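Local coordinates for aldehyde dehydrogenase A (Escherichia coli BL21, PDB 2OPX), which catalyses the irreversible, NAD-dependent oxidation of lactaldehyde to lactate, and of glycolaldehyde to glycolate, in the breakdown of fucose and rhamnose, at residues A332-V337 / K361-P366; S281-N286 / G326-A331; L150-P155 / S178-N183. One frame throughout, in Å; residues are numbered along the deposited sequence.

Contact 1 of 3, residues A332-V337 / K361-P366; sequences AALERV and KGYYYP. With DXC ((3alpha,5beta,12alpha)-3,12-dihydroxycholan-24-oic acid), chain C.
Leu334 projects from helix 331-347 onto the loop 361-366 and touches three successive tyrosines. Leu334 CB sits 4.1 Å from Tyr363 CB. Beyond CG, which lies anti to the backbone N (chi1 -173°), the branches part: Leu334 CD2 settles 3.9 Å from Tyr363 CA, near the plane of that ring at its edge. Leu334 CD1 reaches the backbone, 3.3 Å from Tyr364 O, and also meets the ring edge of Tyr365, 3.8 Å from its CD2. One helical turn on, Val337 CG1 stands over the centre of the Tyr365 ring, 3.7 Å from its centroid and 5° off the normal, a CH-pi contact; Pro366 CD lies against the opposite face. The hydroxyl of Tyr365 is held by Glu338. Tyr364 turns away from the helix and offers one ring face to a bound deoxycholate, with Tyr364 CZ 3.7 Å from DXC C5. Replacing Tyr364 with an alanine would probably leave the steroid without this flat support and open a gap beside it. Val337 and Tyr365 both rest on Val388 of strand 388-394: an apolar helix-on-sheet layer of the aldehyde dehydrogenase catalytic domain, its loop forming part of a detergent site.

Contact 2 of 3, residues S281-N286 / G326-A331; sequences SGQVCN and GPLINA. With DXC ((3alpha,5beta,12alpha)-3,12-dihydroxycholan-24-oic acid), chain B.
Gln283 extends its side-chain amide to the backbone of 326-331 and engages it directly through OE1 and by way of a water through NE2. With CG anti to the carbonyl carbon (chi1 -73°) and an extended chain beyond it, Gln283 OE1 accepts a 2.8 Å hydrogen bond from Ile329 N. This donor lies in the carbonyl plane on a lone pair of OE1, with an N-H...O angle of 151°. At the other end, Gln283 NE2 donates to a water 2.8 Å away, which in turn donates a hydrogen bond to Pro327 O, 2.9 Å away; NE2 also has a weak bond to Asn280 O. Leu328 CD2 packs against this amide, 3.7 Å from Gln283 CD, giving the polar group an apolar flank. A second direct bond joins the segments where Ser281 OG donates to Gly326 O at 2.9 Å, coming from above the carbonyl plane, 54° out of it. Leu328 CD2 also packs 4.0 Å from Ser281 CB. Asn330, just before helix 331-347, is its N-cap, its OD1 taking the N-H of Ala333. On the active-site side, Asn286 ND2 makes a nearly straight hydrogen bond of 2.9 Å to O2 of the bound deoxycholate, a ligand that is also hydrogen-bonded to Glu443. Asn286 binds lactate and is inferred to matter for substrate specificity, while its neighbour Cys285 is an inferred active-site residue. Gly326 O, Pro327 O and Ile329 N are thus served by a hydroxyl, a water and a side-chain amide, consistent with a polar tie between the loop that runs on to Cys285 and Asn286 and the loop before helix 331-347.

Contact 3 of 3, residues L150-P155 / S178-N183; sequences LPWNFP and SEFTPN. With DXC ((3alpha,5beta,12alpha)-3,12-dihydroxycholan-24-oic acid), chain B.
Thr181 OG1 lies against the loop 150-155, 3.2 Å from Trp152 CA; the Thr181 and Pro155 side chains cross at about a right angle, with Thr181 OG1 3.3 Å from Pro155 CB. Beside it, Ser178 OG approaches the Trp152 indole in plane at the edge, 3.5 Å from CD1. Trp152 carries CG between the backbone N and the carbonyl carbon (chi1 43°), a setting that lays the indole alongside Phe180. The two form an offset edge-to-face pair, with the Phe180 edge toward the five-membered ring, centroids 5.6 Å apart and planes at 73°. A water ties the backbones: it accepts from Ser178 N at 2.7 Å and lies 2.8 Å from Pro151 O, to which it can donate, and 3.3 Å from Thr181 OG1. In the next shell, a type I turn from Ser178 to Thr181 presents these groups, and Glu179 CG covers one face of Phe180. Farther along, Phe154 CE2 comes within 3.5 Å of C3 of a bound deoxycholate. These loops follow the parallel strands 135-149 and 172-176, joined through helix 155-168 in a beta-alpha-beta crossover; with Leu150, Ser178 and Glu179 they belong to the NAD site of the Rossmann fold.

In the fold
All three contacts are buried, but contact 1 lies farthest from the chain centre, its own centre about 20 Å away, against 12 Å for contact 2 and 10 Å for contact 3. Contact 1 is apolar and lacks hydrogen bonds between its segments; contact 2 relies on hydrogen bonds, and contact 3 mixes aromatic packing with a water bridge. Contact 2 sits between the others: Leu328 N meets Tyr363 O of contact 1, while Gln283 O meets Asn153 ND2, and Ile329 packs on Trp152, of contact 3. Helix 331-347 begins in contact 2 and continues through contact 1. Contacts 2 and 3 touch the same deoxycholate, through Asn286 and Phe154; contact 1 touches another.

Contact 1 of 3, residues A332-V337 / K361-P366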
loop_
_atom_site.group_PDB
_atom_site.type_symbol
_atom_site.label_atom_id
_atom_site.label_comp_id
_atom_site.label_asym_id
_atom_site.label_seq_id
_atom_site.Cartn_x
_atom_site.Cartn_y
_atom_site.Cartn_z
ATOM N N ALA A 332 16.568 -43.779 1.021
ATOM C CA ALA A 332 16.146 -43.354 2.351
ATOM C C ALA A 332 14.710 -42.854 2.331
ATOM O O ALA A 332 13.921 -43.170 3.221
ATOM C CB ALA A 332 17.070 -42.257 2.869
ATOM N N ALA A 333 14.380 -42.075 1.309
ATOM C CA ALA A 333 13.042 -41.527 1.170
ATOM C C ALA A 333 12.031 -42.656 1.060
ATOM O O ALA A 333 10.991 -42.629 1.713
ATOM C CB ALA A 333 12.970 -40.632 -0.057
ATOM N N LEU A 334 12.348 -43.651 0.237
ATOM C CA LEU A 334 11.473 -44.799 0.030
ATOM C C LEU A 334 11.222 -45.539 1.333
ATOM O O LEU A 334 10.081 -45.835 1.690
ATOM C CB LEU A 334 12.099 -45.765 -0.973
ATOM C CG LEU A 334 11.185 -46.915 -1.397
ATOM C CD1 LEU A 334 9.985 -46.332 -2.143
ATOM C CD2 LEU A 334 11.941 -47.906 -2.282
ATOM N N GLU A 335 12.306 -45.836 2.035
ATOM C CA GLU A 335 12.236 -46.551 3.295
ATOM C C GLU A 335 11.448 -45.761 4.326
ATOM O O GLU A 335 10.772 -46.327 5.178
ATOM C CB GLU A 335 13.646 -46.816 3.807
ATOM C CG GLU A 335 13.699 -47.575 5.106
ATOM C CD GLU A 335 15.120 -47.740 5.608
ATOM O OE1 GLU A 335 15.781 -46.711 5.880
ATOM O OE2 GLU A 335 15.577 -48.900 5.724
ATOM N N ARG A 336 11.541 -44.443 4.240
ATOM C CA ARG A 336 10.841 -43.561 5.158
ATOM C C ARG A 336 9.333 -43.708 4.948
ATOM O O ARG A 336 8.571 -43.807 5.909
ATOM C CB ARG A 336 11.278 -42.125 4.892
ATOM C CG ARG A 336 11.112 -41.166 6.047
ATOM C CD ARG A 336 11.903 -39.907 5.738
ATOM N NE ARG A 336 13.324 -40.204 5.541
ATOM C CZ ARG A 336 14.130 -39.536 4.717
ATOM N NH1 ARG A 336 13.663 -38.524 3.996
ATOM N NH2 ARG A 336 15.408 -39.881 4.616
ATOM N N VAL A 337 8.913 -43.726 3.684
ATOM C CA VAL A 337 7.503 -43.866 3.329
ATOM C C VAL A 337 6.955 -45.236 3.724
ATOM O O VAL A 337 5.847 -45.335 4.251
ATOM C CB VAL A 337 7.286 -43.655 1.812
ATOM C CG1 VAL A 337 5.819 -43.858 1.451
ATOM C CG2 VAL A 337 7.724 -42.259 1.427
ATOM N N LYS A 361 15.386 -52.089 -8.886
ATOM C CA LYS A 361 16.136 -50.921 -9.329
ATOM C C LYS A 361 15.245 -49.677 -9.290
ATOM O O LYS A 361 14.187 -49.633 -9.919
ATOM C CB LYS A 361 16.646 -51.156 -10.753
ATOM C CG LYS A 361 17.587 -50.088 -11.285
ATOM C CD LYS A 361 17.674 -50.157 -12.807
ATOM C CE LYS A 361 16.299 -49.923 -13.432
ATOM N NZ LYS A 361 16.344 -49.859 -14.919
ATOM N N GLY A 362 15.678 -48.666 -8.546
ATOM C CA GLY A 362 14.890 -47.454 -8.443
ATOM C C GLY A 362 14.157 -47.391 -7.121
ATOM O O GLY A 362 14.171 -48.352 -6.349
ATOM N N TYR A 363 13.516 -46.259 -6.849
ATOM C CA TYR A 363 12.789 -46.095 -5.599
ATOM C C TYR A 363 11.364 -45.704 -5.889
ATOM O O TYR A 363 10.986 -44.541 -5.774
ATOM C CB TYR A 363 13.473 -45.043 -4.734
ATOM C CG TYR A 363 14.958 -45.258 -4.680
ATOM C CD1 TYR A 363 15.827 -44.404 -5.352
ATOM C CD2 TYR A 363 15.492 -46.364 -4.025
ATOM C CE1 TYR A 363 17.194 -44.649 -5.381
ATOM C CE2 TYR A 363 16.853 -46.619 -4.047
ATOM C CZ TYR A 363 17.701 -45.759 -4.728
ATOM O OH TYR A 363 19.055 -46.009 -4.760
ATOM N N TYR A 364 10.573 -46.699 -6.265
ATOM C CA TYR A 364 9.183 -46.478 -6.598
ATOM C C TYR A 364 8.256 -46.858 -5.473
ATOM O O TYR A 364 8.499 -47.822 -4.748
ATOM C CB TYR A 364 8.817 -47.286 -7.839
ATOM C CG TYR A 364 9.537 -46.830 -9.076
ATOM C CD1 TYR A 364 9.089 -45.718 -9.792
ATOM C CD2 TYR A 364 10.684 -47.488 -9.519
ATOM C CE1 TYR A 364 9.766 -45.269 -10.926
ATOM C CE2 TYR A 364 11.368 -47.048 -10.651
ATOM C CZ TYR A 364 10.902 -45.939 -11.348
ATOM O OH TYR A 364 11.565 -45.506 -12.474
ATOM N N TYR A 365 7.198 -46.074 -5.319
ATOM C CA TYR A 365 6.196 -46.356 -4.315
ATOM C C TYR A 365 4.867 -46.125 -4.989
ATOM O O TYR A 365 4.629 -45.085 -5.598
ATOM C CB TYR A 365 6.335 -45.461 -3.094
ATOM C CG TYR A 365 5.691 -46.093 -1.888
ATOM C CD1 TYR A 365 4.356 -45.854 -1.573
ATOM C CD2 TYR A 365 6.404 -46.987 -1.095
ATOM C CE1 TYR A 365 3.749 -46.496 -0.494
ATOM C CE2 TYR A 365 5.809 -47.633 -0.019
ATOM C CZ TYR A 365 4.485 -47.382 0.277
ATOM O OH TYR A 365 3.912 -48.018 1.349
ATOM N N PRO A 366 3.977 -47.106 -4.900
ATOM C CA PRO A 366 2.669 -46.969 -5.534
ATOM C C PRO A 366 1.737 -46.017 -4.810
ATOM O O PRO A 366 1.876 -45.790 -3.609
ATOM C CB PRO A 366 2.145 -48.397 -5.512
ATOM C CG PRO A 366 2.652 -48.879 -4.170
ATOM C CD PRO A 366 4.082 -48.374 -4.154
HETATM C C1 DXC C . 7.562 -48.555 -15.148
HETATM C C2 DXC C . 7.052 -49.982 -14.831
HETATM C C3 DXC C . 7.041 -50.241 -13.295
HETATM C C4 DXC C . 8.463 -49.979 -12.634
HETATM C C5 DXC C . 8.987 -48.579 -13.032
HETATM C C6 DXC C . 8.979 -48.337 -14.566
HETATM C C7 DXC C . 6.520 -51.666 -12.975
HETATM C C8 DXC C . 7.550 -52.770 -13.287
HETATM C C9 DXC C . 8.916 -52.546 -12.603
HETATM C C10 DXC C . 9.494 -51.136 -12.984
HETATM C C11 DXC C . 9.968 -53.640 -12.951
HETATM C C12 DXC C . 11.368 -53.445 -12.259
HETATM C C13 DXC C . 11.903 -52.036 -12.681
HETATM C C14 DXC C . 10.891 -50.904 -12.339
HETATM C C15 DXC C . 9.657 -55.104 -12.707
HETATM C C16 DXC C . 10.977 -55.749 -13.089
HETATM C C17 DXC C . 12.133 -54.723 -12.870
HETATM C C18 DXC C . 8.247 -49.844 -11.111
HETATM C C19 DXC C . 13.368 -55.430 -12.144
HETATM O O1 DXC C . 12.145 -51.978 -14.096
HETATM O O2 DXC C . 7.575 -48.341 -16.570
HETATM C C20 DXC C . 11.169 -53.434 -10.693
HETATM C C21 DXC C . 14.584 -54.503 -11.920
HETATM C C22 DXC C . 15.879 -55.235 -11.426
HETATM C C23 DXC C . 16.100 -56.656 -12.018
HETATM O O3 DXC C . 16.667 -56.774 -13.140
HETATM O O4 DXC C . 15.699 -57.665 -11.359
HETATM C C24 DXC C . 12.961 -56.086 -10.809
#

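Contact 2 of 3, residues S281-N286 / G326-A331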
loop_
_atom_site.group_PDB
_atom_site.type_symbol
_atom_site.label_atom_id
_atom_site.label_comp_id
_atom_site.label_asym_id
_atom_site.label_seq_id
_atom_site.Cartn_x
_atom_site.Cartn_y
_atom_site.Cartn_z
ATOM N N SER A 281 5.158 -37.278 -7.177
ATOM C CA SER A 281 5.084 -38.447 -6.311
ATOM C C SER A 281 4.784 -38.076 -4.862
ATOM O O SER A 281 5.220 -38.760 -3.933
ATOM C CB SER A 281 6.395 -39.236 -6.397
ATOM O OG SER A 281 6.660 -39.619 -7.736
ATOM N N GLY A 282 4.035 -36.992 -4.677
ATOM C CA GLY A 282 3.675 -36.549 -3.342
ATOM C C GLY A 282 4.832 -35.893 -2.617
ATOM O O GLY A 282 4.771 -35.647 -1.411
ATOM N N GLN A 283 5.889 -35.599 -3.365
ATOM C CA GLN A 283 7.077 -34.992 -2.793
ATOM C C GLN A 283 7.083 -33.476 -2.846
ATOM O O GLN A 283 8.068 -32.866 -3.246
ATOM C CB GLN A 283 8.312 -35.549 -3.488
ATOM C CG GLN A 283 8.612 -36.983 -3.090
ATOM C CD GLN A 283 9.716 -37.599 -3.913
ATOM O OE1 GLN A 283 10.400 -38.514 -3.463
ATOM N NE2 GLN A 283 9.891 -37.108 -5.136
ATOM N N VAL A 284 5.975 -32.870 -2.437
ATOM C CA VAL A 284 5.866 -31.418 -2.415
ATOM C C VAL A 284 5.313 -31.010 -1.056
ATOM O O VAL A 284 4.476 -31.710 -0.481
ATOM C CB VAL A 284 4.932 -30.893 -3.516
ATOM C CG1 VAL A 284 5.084 -29.383 -3.641
ATOM C CG2 VAL A 284 5.244 -31.574 -4.829
ATOM N N CYS A 285 5.789 -29.880 -0.543
ATOM C CA CYS A 285 5.352 -29.401 0.756
ATOM C C CYS A 285 3.865 -29.050 0.801
ATOM O O CYS A 285 3.230 -29.175 1.846
ATOM C CB CYS A 285 6.192 -28.187 1.178
ATOM S SG CYS A 285 7.966 -28.536 1.419
ATOM N N ASN A 286 3.301 -28.624 -0.323
ATOM C CA ASN A 286 1.888 -28.265 -0.328
ATOM C C ASN A 286 0.972 -29.356 -0.875
ATOM O O ASN A 286 -0.179 -29.096 -1.218
ATOM C CB ASN A 286 1.680 -26.960 -1.096
ATOM C CG ASN A 286 2.239 -27.011 -2.490
ATOM O OD1 ASN A 286 1.656 -27.620 -3.380
ATOM N ND2 ASN A 286 3.385 -26.373 -2.687
ATOM N N GLY A 326 7.115 -40.430 -10.860
ATOM C CA GLY A 326 8.417 -41.003 -11.115
ATOM C C GLY A 326 8.777 -41.670 -9.804
ATOM O O GLY A 326 7.902 -41.877 -8.959
ATOM N N PRO A 327 10.043 -42.029 -9.592
ATOM C CA PRO A 327 10.407 -42.667 -8.326
ATOM C C PRO A 327 10.574 -41.607 -7.238
ATOM O O PRO A 327 10.532 -40.411 -7.518
ATOM C CB PRO A 327 11.728 -43.338 -8.659
ATOM C CG PRO A 327 12.355 -42.331 -9.597
ATOM C CD PRO A 327 11.191 -41.984 -10.516
ATOM N N LEU A 328 10.741 -42.044 -5.996
ATOM C CA LEU A 328 10.968 -41.109 -4.908
ATOM C C LEU A 328 12.431 -40.699 -5.064
ATOM O O LEU A 328 13.197 -41.380 -5.750
ATOM C CB LEU A 328 10.743 -41.779 -3.552
ATOM C CG LEU A 328 9.300 -42.171 -3.230
ATOM C CD1 LEU A 328 9.230 -42.734 -1.814
ATOM C CD2 LEU A 328 8.398 -40.963 -3.357
ATOM N N ILE A 329 12.819 -39.602 -4.420
ATOM C CA ILE A 329 14.175 -39.079 -4.533
ATOM C C ILE A 329 15.338 -40.039 -4.283
ATOM O O ILE A 329 16.342 -39.989 -4.990
ATOM C CB ILE A 329 14.362 -37.838 -3.626
ATOM C CG1 ILE A 329 15.686 -37.158 -3.965
ATOM C CG2 ILE A 329 14.334 -38.245 -2.161
ATOM C CD1 ILE A 329 15.809 -36.790 -5.431
ATOM N N ASN A 330 15.218 -40.903 -3.282
ATOM C CA ASN A 330 16.296 -41.843 -2.978
ATOM C C ASN A 330 15.849 -42.990 -2.083
ATOM O O ASN A 330 14.723 -43.006 -1.595
ATOM C CB ASN A 330 17.454 -41.113 -2.301
ATOM C CG ASN A 330 17.019 -40.358 -1.058
ATOM O OD1 ASN A 330 16.293 -40.889 -0.217
ATOM N ND2 ASN A 330 17.468 -39.116 -0.934
ATOM N N ALA A 331 16.748 -43.937 -1.856
ATOM C CA ALA A 331 16.448 -45.098 -1.021
ATOM C C ALA A 331 15.905 -44.720 0.355
ATOM O O ALA A 331 14.906 -45.281 0.808
ATOM C CB ALA A 331 17.690 -45.963 -0.866
HETATM C C1 DXC B . 4.833 -25.780 -6.708
HETATM C C2 DXC B . 4.294 -26.760 -7.774
HETATM C C3 DXC B . 5.047 -26.580 -9.120
HETATM C C4 DXC B . 4.987 -25.087 -9.648
HETATM C C5 DXC B . 5.443 -24.113 -8.534
HETATM C C6 DXC B . 4.699 -24.320 -7.191
HETATM C C7 DXC B . 4.529 -27.576 -10.186
HETATM C C8 DXC B . 3.166 -27.195 -10.781
HETATM C C9 DXC B . 3.119 -25.766 -11.348
HETATM C C10 DXC B . 3.545 -24.730 -10.247
HETATM C C11 DXC B . 1.727 -25.379 -11.918
HETATM C C12 DXC B . 1.636 -23.932 -12.521
HETATM C C13 DXC B . 2.045 -22.943 -11.376
HETATM C C14 DXC B . 3.456 -23.275 -10.785
HETATM C C15 DXC B . 1.094 -26.247 -12.987
HETATM C C16 DXC B . -0.134 -25.436 -13.365
HETATM C C17 DXC B . 0.090 -23.956 -12.957
HETATM C C18 DXC B . 6.110 -24.940 -10.695
HETATM C C19 DXC B . -0.547 -22.982 -14.050
HETATM O O1 DXC B . 1.104 -22.999 -10.292
HETATM O O2 DXC B . 4.121 -25.955 -5.477
HETATM C C20 DXC B . 2.679 -23.789 -13.696
HETATM C C21 DXC B . -0.384 -21.492 -13.703
HETATM C C22 DXC B . -1.739 -20.776 -13.461
HETATM C C23 DXC B . -2.758 -20.964 -14.610
HETATM O O3 DXC B . -3.627 -21.883 -14.523
HETATM O O4 DXC B . -2.692 -20.200 -15.614
HETATM C C24 DXC B . -0.068 -23.272 -15.496
HETATM O O HOH W 1 12.036 -38.093 -6.703
#

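Contact 3 of 3, residues L150-P155 / S178-N183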
loop_
_atom_site.group_PDB
_atom_site.type_symbol
_atom_site.label_atom_id
_atom_site.label_comp_id
_atom_site.label_asym_id
_atom_site.label_seq_id
_atom_site.Cartn_x
_atom_site.Cartn_y
_atom_site.Cartn_z
ATOM N N LEU A 150 18.735 -24.919 -1.229
ATOM C CA LEU A 150 17.614 -25.440 -2.003
ATOM C C LEU A 150 17.253 -26.901 -1.761
ATOM O O LEU A 150 18.073 -27.698 -1.305
ATOM C CB LEU A 150 17.888 -25.240 -3.492
ATOM C CG LEU A 150 18.337 -23.832 -3.883
ATOM C CD1 LEU A 150 18.712 -23.825 -5.342
ATOM C CD2 LEU A 150 17.238 -22.826 -3.600
ATOM N N PRO A 151 15.993 -27.260 -2.046
ATOM C CA PRO A 151 15.483 -28.622 -1.884
ATOM C C PRO A 151 15.692 -29.354 -3.210
ATOM O O PRO A 151 16.129 -28.746 -4.196
ATOM C CB PRO A 151 14.009 -28.393 -1.580
ATOM C CG PRO A 151 13.688 -27.262 -2.496
ATOM C CD PRO A 151 14.883 -26.325 -2.313
ATOM N N TRP A 152 15.373 -30.644 -3.237
ATOM C CA TRP A 152 15.525 -31.447 -4.448
ATOM C C TRP A 152 14.227 -31.652 -5.227
ATOM O O TRP A 152 14.272 -31.980 -6.410
ATOM C CB TRP A 152 16.128 -32.817 -4.104
ATOM C CG TRP A 152 15.526 -33.435 -2.879
ATOM C CD1 TRP A 152 16.029 -33.396 -1.613
ATOM C CD2 TRP A 152 14.271 -34.118 -2.790
ATOM N NE1 TRP A 152 15.167 -34.011 -0.740
ATOM C CE2 TRP A 152 14.079 -34.464 -1.435
ATOM C CE3 TRP A 152 13.289 -34.473 -3.725
ATOM C CZ2 TRP A 152 12.940 -35.149 -0.986
ATOM C CZ3 TRP A 152 12.156 -35.155 -3.280
ATOM C CH2 TRP A 152 11.994 -35.484 -1.920
ATOM N N ASN A 153 13.078 -31.454 -4.581
ATOM C CA ASN A 153 11.792 -31.655 -5.251
ATOM C C ASN A 153 11.517 -30.691 -6.409
ATOM O O ASN A 153 10.962 -31.094 -7.435
ATOM C CB ASN A 153 10.652 -31.621 -4.233
ATOM C CG ASN A 153 10.565 -30.313 -3.493
ATOM O OD1 ASN A 153 11.511 -29.520 -3.485
ATOM N ND2 ASN A 153 9.428 -30.083 -2.846
ATOM N N PHE A 154 11.878 -29.423 -6.245
ATOM C CA PHE A 154 11.736 -28.439 -7.323
ATOM C C PHE A 154 13.008 -27.598 -7.291
ATOM O O PHE A 154 12.966 -26.377 -7.148
ATOM C CB PHE A 154 10.503 -27.564 -7.127
ATOM C CG PHE A 154 9.220 -28.254 -7.480
ATOM C CD1 PHE A 154 8.475 -28.921 -6.505
ATOM C CD2 PHE A 154 8.773 -28.274 -8.797
ATOM C CE1 PHE A 154 7.309 -29.600 -6.841
ATOM C CE2 PHE A 154 7.610 -28.949 -9.143
ATOM C CZ PHE A 154 6.875 -29.615 -8.162
ATOM N N PRO A 155 14.161 -28.262 -7.464
ATOM C CA PRO A 155 15.512 -27.698 -7.455
ATOM C C PRO A 155 15.736 -26.531 -8.393
ATOM O O PRO A 155 16.396 -25.560 -8.031
ATOM C CB PRO A 155 16.379 -28.895 -7.815
ATOM C CG PRO A 155 15.531 -29.592 -8.819
ATOM C CD PRO A 155 14.173 -29.577 -8.140
ATOM N N SER A 178 20.551 -28.931 -3.616
ATOM C CA SER A 178 20.549 -30.163 -2.849
ATOM C C SER A 178 21.583 -31.060 -3.511
ATOM O O SER A 178 21.656 -31.132 -4.738
ATOM C CB SER A 178 19.185 -30.843 -2.899
ATOM O OG SER A 178 19.255 -32.134 -2.317
ATOM N N GLU A 179 22.392 -31.728 -2.702
ATOM C CA GLU A 179 23.413 -32.626 -3.222
ATOM C C GLU A 179 22.778 -33.728 -4.079
ATOM O O GLU A 179 23.465 -34.393 -4.853
ATOM C CB GLU A 179 24.171 -33.260 -2.065
ATOM C CG GLU A 179 23.318 -34.208 -1.254
ATOM C CD GLU A 179 23.968 -34.599 0.042
ATOM O OE1 GLU A 179 24.144 -33.710 0.901
ATOM O OE2 GLU A 179 24.306 -35.793 0.200
ATOM N N PHE A 180 21.470 -33.923 -3.933
ATOM C CA PHE A 180 20.770 -34.947 -4.703
ATOM C C PHE A 180 20.426 -34.446 -6.092
ATOM O O PHE A 180 20.312 -35.231 -7.033
ATOM C CB PHE A 180 19.478 -35.375 -3.998
ATOM C CG PHE A 180 19.696 -36.011 -2.661
ATOM C CD1 PHE A 180 18.985 -35.577 -1.552
ATOM C CD2 PHE A 180 20.634 -37.024 -2.500
ATOM C CE1 PHE A 180 19.214 -36.144 -0.298
ATOM C CE2 PHE A 180 20.866 -37.595 -1.252
ATOM C CZ PHE A 180 20.161 -37.157 -0.154
ATOM N N THR A 181 20.266 -33.136 -6.229
ATOM C CA THR A 181 19.901 -32.570 -7.520
ATOM C C THR A 181 20.642 -31.272 -7.851
ATOM O O THR A 181 20.036 -30.202 -7.924
ATOM C CB THR A 181 18.384 -32.315 -7.561
ATOM O OG1 THR A 181 18.028 -31.395 -6.520
ATOM C CG2 THR A 181 17.621 -33.626 -7.354
ATOM N N PRO A 182 21.963 -31.356 -8.078
ATOM C CA PRO A 182 22.763 -30.170 -8.397
ATOM C C PRO A 182 22.914 -29.841 -9.885
ATOM O O PRO A 182 23.157 -28.689 -10.246
ATOM C CB PRO A 182 24.099 -30.505 -7.766
ATOM C CG PRO A 182 24.222 -31.961 -8.116
ATOM C CD PRO A 182 22.838 -32.515 -7.821
ATOM N N ASN A 183 22.764 -30.843 -10.746
ATOM C CA ASN A 183 22.940 -30.640 -12.181
ATOM C C ASN A 183 22.176 -29.477 -12.803
ATOM O O ASN A 183 22.733 -28.732 -13.617
ATOM C CB ASN A 183 22.627 -31.932 -12.941
ATOM C CG ASN A 183 23.493 -33.090 -12.487
ATOM O OD1 ASN A 183 24.638 -32.901 -12.078
ATOM N ND2 ASN A 183 22.954 -34.297 -12.561
HETATM C C1 DXC B . 4.833 -25.780 -6.708
HETATM C C2 DXC B . 4.294 -26.760 -7.774
HETATM C C3 DXC B . 5.047 -26.580 -9.120
HETATM C C4 DXC B . 4.987 -25.087 -9.648
HETATM C C5 DXC B . 5.443 -24.113 -8.534
HETATM C C6 DXC B . 4.699 -24.320 -7.191
HETATM C C7 DXC B . 4.529 -27.576 -10.186
HETATM C C8 DXC B . 3.166 -27.195 -10.781
HETATM C C9 DXC B . 3.119 -25.766 -11.348
HETATM C C10 DXC B . 3.545 -24.730 -10.247
HETATM C C11 DXC B . 1.727 -25.379 -11.918
HETATM C C12 DXC B . 1.636 -23.932 -12.521
HETATM C C13 DXC B . 2.045 -22.943 -11.376
HETATM C C14 DXC B . 3.456 -23.275 -10.785
HETATM C C15 DXC B . 1.094 -26.247 -12.987
HETATM C C16 DXC B . -0.134 -25.436 -13.365
HETATM C C17 DXC B . 0.090 -23.956 -12.957
HETATM C C18 DXC B . 6.110 -24.940 -10.695
HETATM C C19 DXC B . -0.547 -22.982 -14.050
HETATM O O1 DXC B . 1.104 -22.999 -10.292
HETATM O O2 DXC B . 4.121 -25.955 -5.477
HETATM C C20 DXC B . 2.679 -23.789 -13.696
HETATM C C21 DXC B . -0.384 -21.492 -13.703
HETATM C C22 DXC B . -1.739 -20.776 -13.461
HETATM C C23 DXC B . -2.758 -20.964 -14.610
HETATM O O3 DXC B . -3.627 -21.883 -14.523
HETATM O O4 DXC B . -2.692 -20.200 -15.614
HETATM C C24 DXC B . -0.068 -23.272 -15.496
HETATM O O HOH W 2 18.604 -28.371 -5.457
#